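GTPase-activating protein BEM3 (Saccharomyces cerevisiae S288C, PDB 6FSF) acts as a GTPase-activating protein for the small GTPase Cdc42 and, less efficiently, Rho1, and binds phosphatidylinositol 3-phosphate. Local coordinates at residues S69-P72 with D73-L76; K115-G118 with L119-Q123. One frame throughout, in Å; residues are numbered along the deposited sequence.

Interaction 1 of 2, residues S69-P72 with D73-L76; sequences SHVP and DLPL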
loop_
_atom_site.group_PDB
_atom_site.type_symbol
_atom_site.label_atom_id
_atom_site.label_comp_id
_atom_site.label_asym_id
_atom_site.label_seq_id
_atom_site.Cartn_x
_atom_site.Cartn_y
_atom_site.Cartn_z
ATOM N N SER A 69 22.174 -1.378 13.603
ATOM C CA SER A 69 23.287 -0.874 14.397
ATOM C C SER A 69 23.211 -1.267 15.863
ATOM O O SER A 69 24.252 -1.339 16.524
ATOM C CB SER A 69 23.360 0.652 14.284
ATOM O OG SER A 69 22.064 1.224 14.351
ATOM N N HIS A 70 22.017 -1.510 16.394
ATOM C CA HIS A 70 21.870 -1.840 17.803
ATOM C C HIS A 70 21.639 -3.326 18.053
ATOM O O HIS A 70 21.744 -3.763 19.204
ATOM C CB HIS A 70 20.728 -1.026 18.422
ATOM C CG HIS A 70 21.006 0.440 18.497
ATOM N ND1 HIS A 70 21.090 1.238 17.377
ATOM C CD2 HIS A 70 21.226 1.254 19.557
ATOM C CE1 HIS A 70 21.345 2.481 17.743
ATOM N NE2 HIS A 70 21.430 2.519 19.061
ATOM N N VAL A 71 21.333 -4.109 17.023
ATOM C CA VAL A 71 21.345 -5.564 17.151
ATOM C C VAL A 71 22.094 -6.136 15.954
ATOM O O VAL A 71 21.463 -6.671 15.038
ATOM C CB VAL A 71 19.921 -6.135 17.277
ATOM C CG1 VAL A 71 19.584 -6.394 18.723
ATOM C CG2 VAL A 71 18.900 -5.188 16.681
ATOM N N PRO A 72 23.428 -6.043 15.908
ATOM C CA PRO A 72 24.144 -6.575 14.738
ATOM C C PRO A 72 24.146 -8.092 14.674
ATOM O O PRO A 72 24.192 -8.651 13.571
ATOM C CB PRO A 72 25.572 -6.022 14.907
ATOM C CG PRO A 72 25.475 -4.950 15.954
ATOM C CD PRO A 72 24.343 -5.364 16.840
ATOM N N ASP A 73 24.087 -8.779 15.815
ATOM C CA ASP A 73 24.254 -10.228 15.838
ATOM C C ASP A 73 22.982 -11.000 15.518
ATOM O O ASP A 73 23.053 -12.223 15.354
ATOM C CB ASP A 73 24.774 -10.677 17.203
ATOM C CG ASP A 73 26.232 -10.339 17.406
ATOM O OD1 ASP A 73 26.944 -10.136 16.404
ATOM O OD2 ASP A 73 26.666 -10.290 18.575
ATOM N N LEU A 74 21.836 -10.347 15.442
ATOM C CA LEU A 74 20.660 -11.158 15.171
ATOM C C LEU A 74 20.183 -10.933 13.738
ATOM O O LEU A 74 20.219 -9.800 13.243
ATOM C CB LEU A 74 19.530 -10.847 16.168
ATOM C CG LEU A 74 18.205 -10.152 15.859
ATOM C CD1 LEU A 74 17.312 -10.268 17.085
ATOM C CD2 LEU A 74 18.388 -8.691 15.488
ATOM N N PRO A 75 19.798 -11.996 13.032
ATOM C CA PRO A 75 19.389 -11.844 11.630
ATOM C C PRO A 75 18.112 -11.028 11.499
ATOM O O PRO A 75 17.166 -11.190 12.273
ATOM C CB PRO A 75 19.184 -13.288 11.157
ATOM C CG PRO A 75 18.980 -14.080 12.421
ATOM C CD PRO A 75 19.815 -13.404 13.461
ATOM N N LEU A 76 18.095 -10.146 10.505
ATOM C CA LEU A 76 16.987 -9.239 10.248
ATOM C C LEU A 76 16.623 -9.260 8.771
ATOM O O LEU A 76 17.497 -9.433 7.915
ATOM C CB LEU A 76 17.345 -7.805 10.669
ATOM C CG LEU A 76 17.473 -7.562 12.178
ATOM C CD1 LEU A 76 18.285 -6.311 12.465
ATOM C CD2 LEU A 76 16.099 -7.464 12.823
#

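Interaction 2 of 2, residues K115-G118 with L119-Q123; sequences KNVG and LKIAQ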
loop_
_atom_site.group_PDB
_atom_site.type_symbol
_atom_site.label_atom_id
_atom_site.label_comp_id
_atom_site.label_asym_id
_atom_site.label_seq_id
_atom_site.Cartn_x
_atom_site.Cartn_y
_atom_site.Cartn_z
ATOM N N LYS A 115 16.033 -3.822 25.355
ATOM C CA LYS A 115 15.016 -2.918 25.889
ATOM C C LYS A 115 14.944 -1.614 25.100
ATOM O O LYS A 115 13.851 -1.086 24.861
ATOM C CB LYS A 115 15.292 -2.639 27.364
ATOM C CG LYS A 115 15.244 -3.884 28.243
ATOM C CD LYS A 115 15.479 -3.522 29.701
ATOM C CE LYS A 115 15.507 -4.750 30.598
ATOM N NZ LYS A 115 14.228 -5.502 30.553
ATOM N N ASN A 116 16.095 -1.081 24.685
ATOM C CA ASN A 116 16.095 0.167 23.924
ATOM C C ASN A 116 15.502 -0.027 22.530
ATOM O O ASN A 116 14.734 0.816 22.050
ATOM C CB ASN A 116 17.516 0.724 23.834
ATOM C CG ASN A 116 18.515 -0.307 23.345
ATOM O OD1 ASN A 116 18.433 -1.486 23.696
ATOM N ND2 ASN A 116 19.463 0.132 22.530
ATOM N N VAL A 117 15.835 -1.138 21.869
ATOM C CA VAL A 117 15.355 -1.364 20.509
ATOM C C VAL A 117 13.860 -1.659 20.508
ATOM O O VAL A 117 13.119 -1.176 19.644
ATOM C CB VAL A 117 16.152 -2.500 19.842
ATOM C CG1 VAL A 117 15.728 -2.662 18.390
ATOM C CG2 VAL A 117 17.647 -2.239 19.948
ATOM N N GLY A 118 13.397 -2.462 21.467
ATOM C CA GLY A 118 11.978 -2.771 21.535
ATOM C C GLY A 118 11.124 -1.537 21.752
ATOM O O GLY A 118 10.031 -1.420 21.193
ATOM N N LEU A 119 11.614 -0.597 22.562
ATOM C CA LEU A 119 10.881 0.645 22.772
ATOM C C LEU A 119 10.811 1.466 21.490
ATOM O O LEU A 119 9.761 2.033 21.165
ATOM C CB LEU A 119 11.532 1.454 23.895
ATOM C CG LEU A 119 11.022 2.885 24.083
ATOM C CD1 LEU A 119 9.600 2.900 24.631
ATOM C CD2 LEU A 119 11.961 3.670 24.982
ATOM N N LYS A 120 11.920 1.536 20.749
ATOM C CA LYS A 120 11.943 2.302 19.506
ATOM C C LYS A 120 10.930 1.757 18.506
ATOM O O LYS A 120 10.236 2.527 17.831
ATOM C CB LYS A 120 13.351 2.283 18.913
ATOM C CG LYS A 120 13.616 3.353 17.865
ATOM C CD LYS A 120 13.834 4.713 18.509
ATOM C CE LYS A 120 14.188 5.767 17.472
ATOM N NZ LYS A 120 14.508 7.083 18.091
ATOM N N ILE A 121 10.836 0.430 18.394
ATOM C CA ILE A 121 9.849 -0.176 17.505
ATOM C C ILE A 121 8.438 0.137 17.987
ATOM O O ILE A 121 7.543 0.435 17.187
ATOM C CB ILE A 121 10.086 -1.695 17.402
ATOM C CG1 ILE A 121 11.492 -1.988 16.875
ATOM C CG2 ILE A 121 9.041 -2.347 16.508
ATOM C CD1 ILE A 121 11.817 -3.465 16.797
ATOM N N ALA A 122 8.217 0.077 19.304
ATOM C CA ALA A 122 6.898 0.380 19.849
ATOM C C ALA A 122 6.517 1.830 19.586
ATOM O O ALA A 122 5.383 2.124 19.195
ATOM C CB ALA A 122 6.868 0.078 21.347
ATOM N N GLN A 123 7.459 2.753 19.798
ATOM C CA GLN A 123 7.208 4.155 19.477
ATOM C C GLN A 123 6.933 4.336 17.992
ATOM O O GLN A 123 6.150 5.208 17.597
ATOM C CB GLN A 123 8.398 5.012 19.899
ATOM C CG GLN A 123 8.664 5.038 21.392
ATOM C CD GLN A 123 9.961 5.747 21.733
ATOM O OE1 GLN A 123 10.807 5.976 20.866
ATOM N NE2 GLN A 123 10.122 6.101 23.002
#

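Interaction 1 of 2, residues S69-P72 with D73-L76
Val-71 and Leu-74 flank a type I beta turn in the PX domain, formed where the chain leaves helix 57-70 and enters the proline-rich loop leading to helix 90-107. Pro-72 and Asp-73 fill the two central positions. The ring of Pro-72 restricts phi to values that suit the first of these. Aspartate suits the second, and here its carboxylate projects away from the apolar side of the turn.

The apolar contact joins the two flanking side chains, which run at a slant to each other. One methyl of Leu-74 does the touching: CD2 presses on Val-71 CB at 3.5 Å, a little tighter than ordinary van der Waals contact. A nearly eclipsed chi1 of 111° swings the leucine branch back across the turn to reach it. Leu-76 adds a looser contact, with its CD1 4.4 Å from Val-71 CG2. Outside the turn, Val-71 rests on Pro-114 and Leu-74 on Val-110, so the two hydrophobic residues also face the segment before helix 115-125. At the backbone, the same Leu-74 CD2 sits 3.7 Å from Val-71 O.

Interaction 2 of 2, residues K115-G118 with L119-Q123
Val-117 and Ile-121 meet one turn apart on helix 115-125, an alpha helix of the PX domain, in a spacing of i to i+4 that brings their side chains over the same flank. The backbone carries most of the contact. Four successive N-H groups reach back to the carbonyls four residues earlier in hydrogen bonds of 3.0 to 3.2 Å: Leu-119 N to Lys-115 O, Lys-120 N to Asn-116 O, Ile-121 N to Val-117 O, and Ala-122 N to Gly-118 O. The bond from Ile-121 is the straightest of the four, with an N-H...O angle of 164°. Gly-118 is buried and brings no side chain, while the small methyl of Ala-122 fits another buried position, its CB 3.5 Å from Gly-118 O.

Apolar packing supplements this ladder. Ile-121 has CG1 beside its own backbone N (chi1 -59°), which sends that branch back toward the preceding turn. Its extended end then brings CD1 to 4.3 Å from Val-117 CG1. Both beta-branched residues are buried: Ile-121 packs on Phe-16, Phe-108 and Phe-113, and Val-117 on His-70 of helix 57-70.

Asn-116 and Lys-120 also face helix 57-70. Asn-116 touches Tyr-66 and His-70, and Lys-120 touches Tyr-66; the lysine chain bends at chi2 (77°), and its long aliphatic stem probably lets it pack while keeping its amine at the surface. Leu-119, partly exposed, touches Leu-9. Back on the hydrophobic flank, Ile-121 CG1 lies beyond Val-117 O, tilted out of the carbonyl plane, 3.3 Å from the oxygen that accepts the bond from its own backbone N.

How the interactions relate
Both contacts belong to the PX domain and come in series along the chain: the turn of interaction 1 closes the end of helix 57-70, and interaction 2 follows on helix 115-125, with helix 90-107 between them. Their centres lie 14 Å apart. His-70 bridges them directly, its CB packing 3.6 Å from Val-117 CG2 and its ring atom CD2 3.6 Å from Asn-116 ND2. The end of one helix is thus packed against the start of another. Interaction 1 is a surface turn opening the proline-rich loop, which in PX domains commonly takes part in membrane binding, whereas interaction 2 is partly buried on helix 115-125.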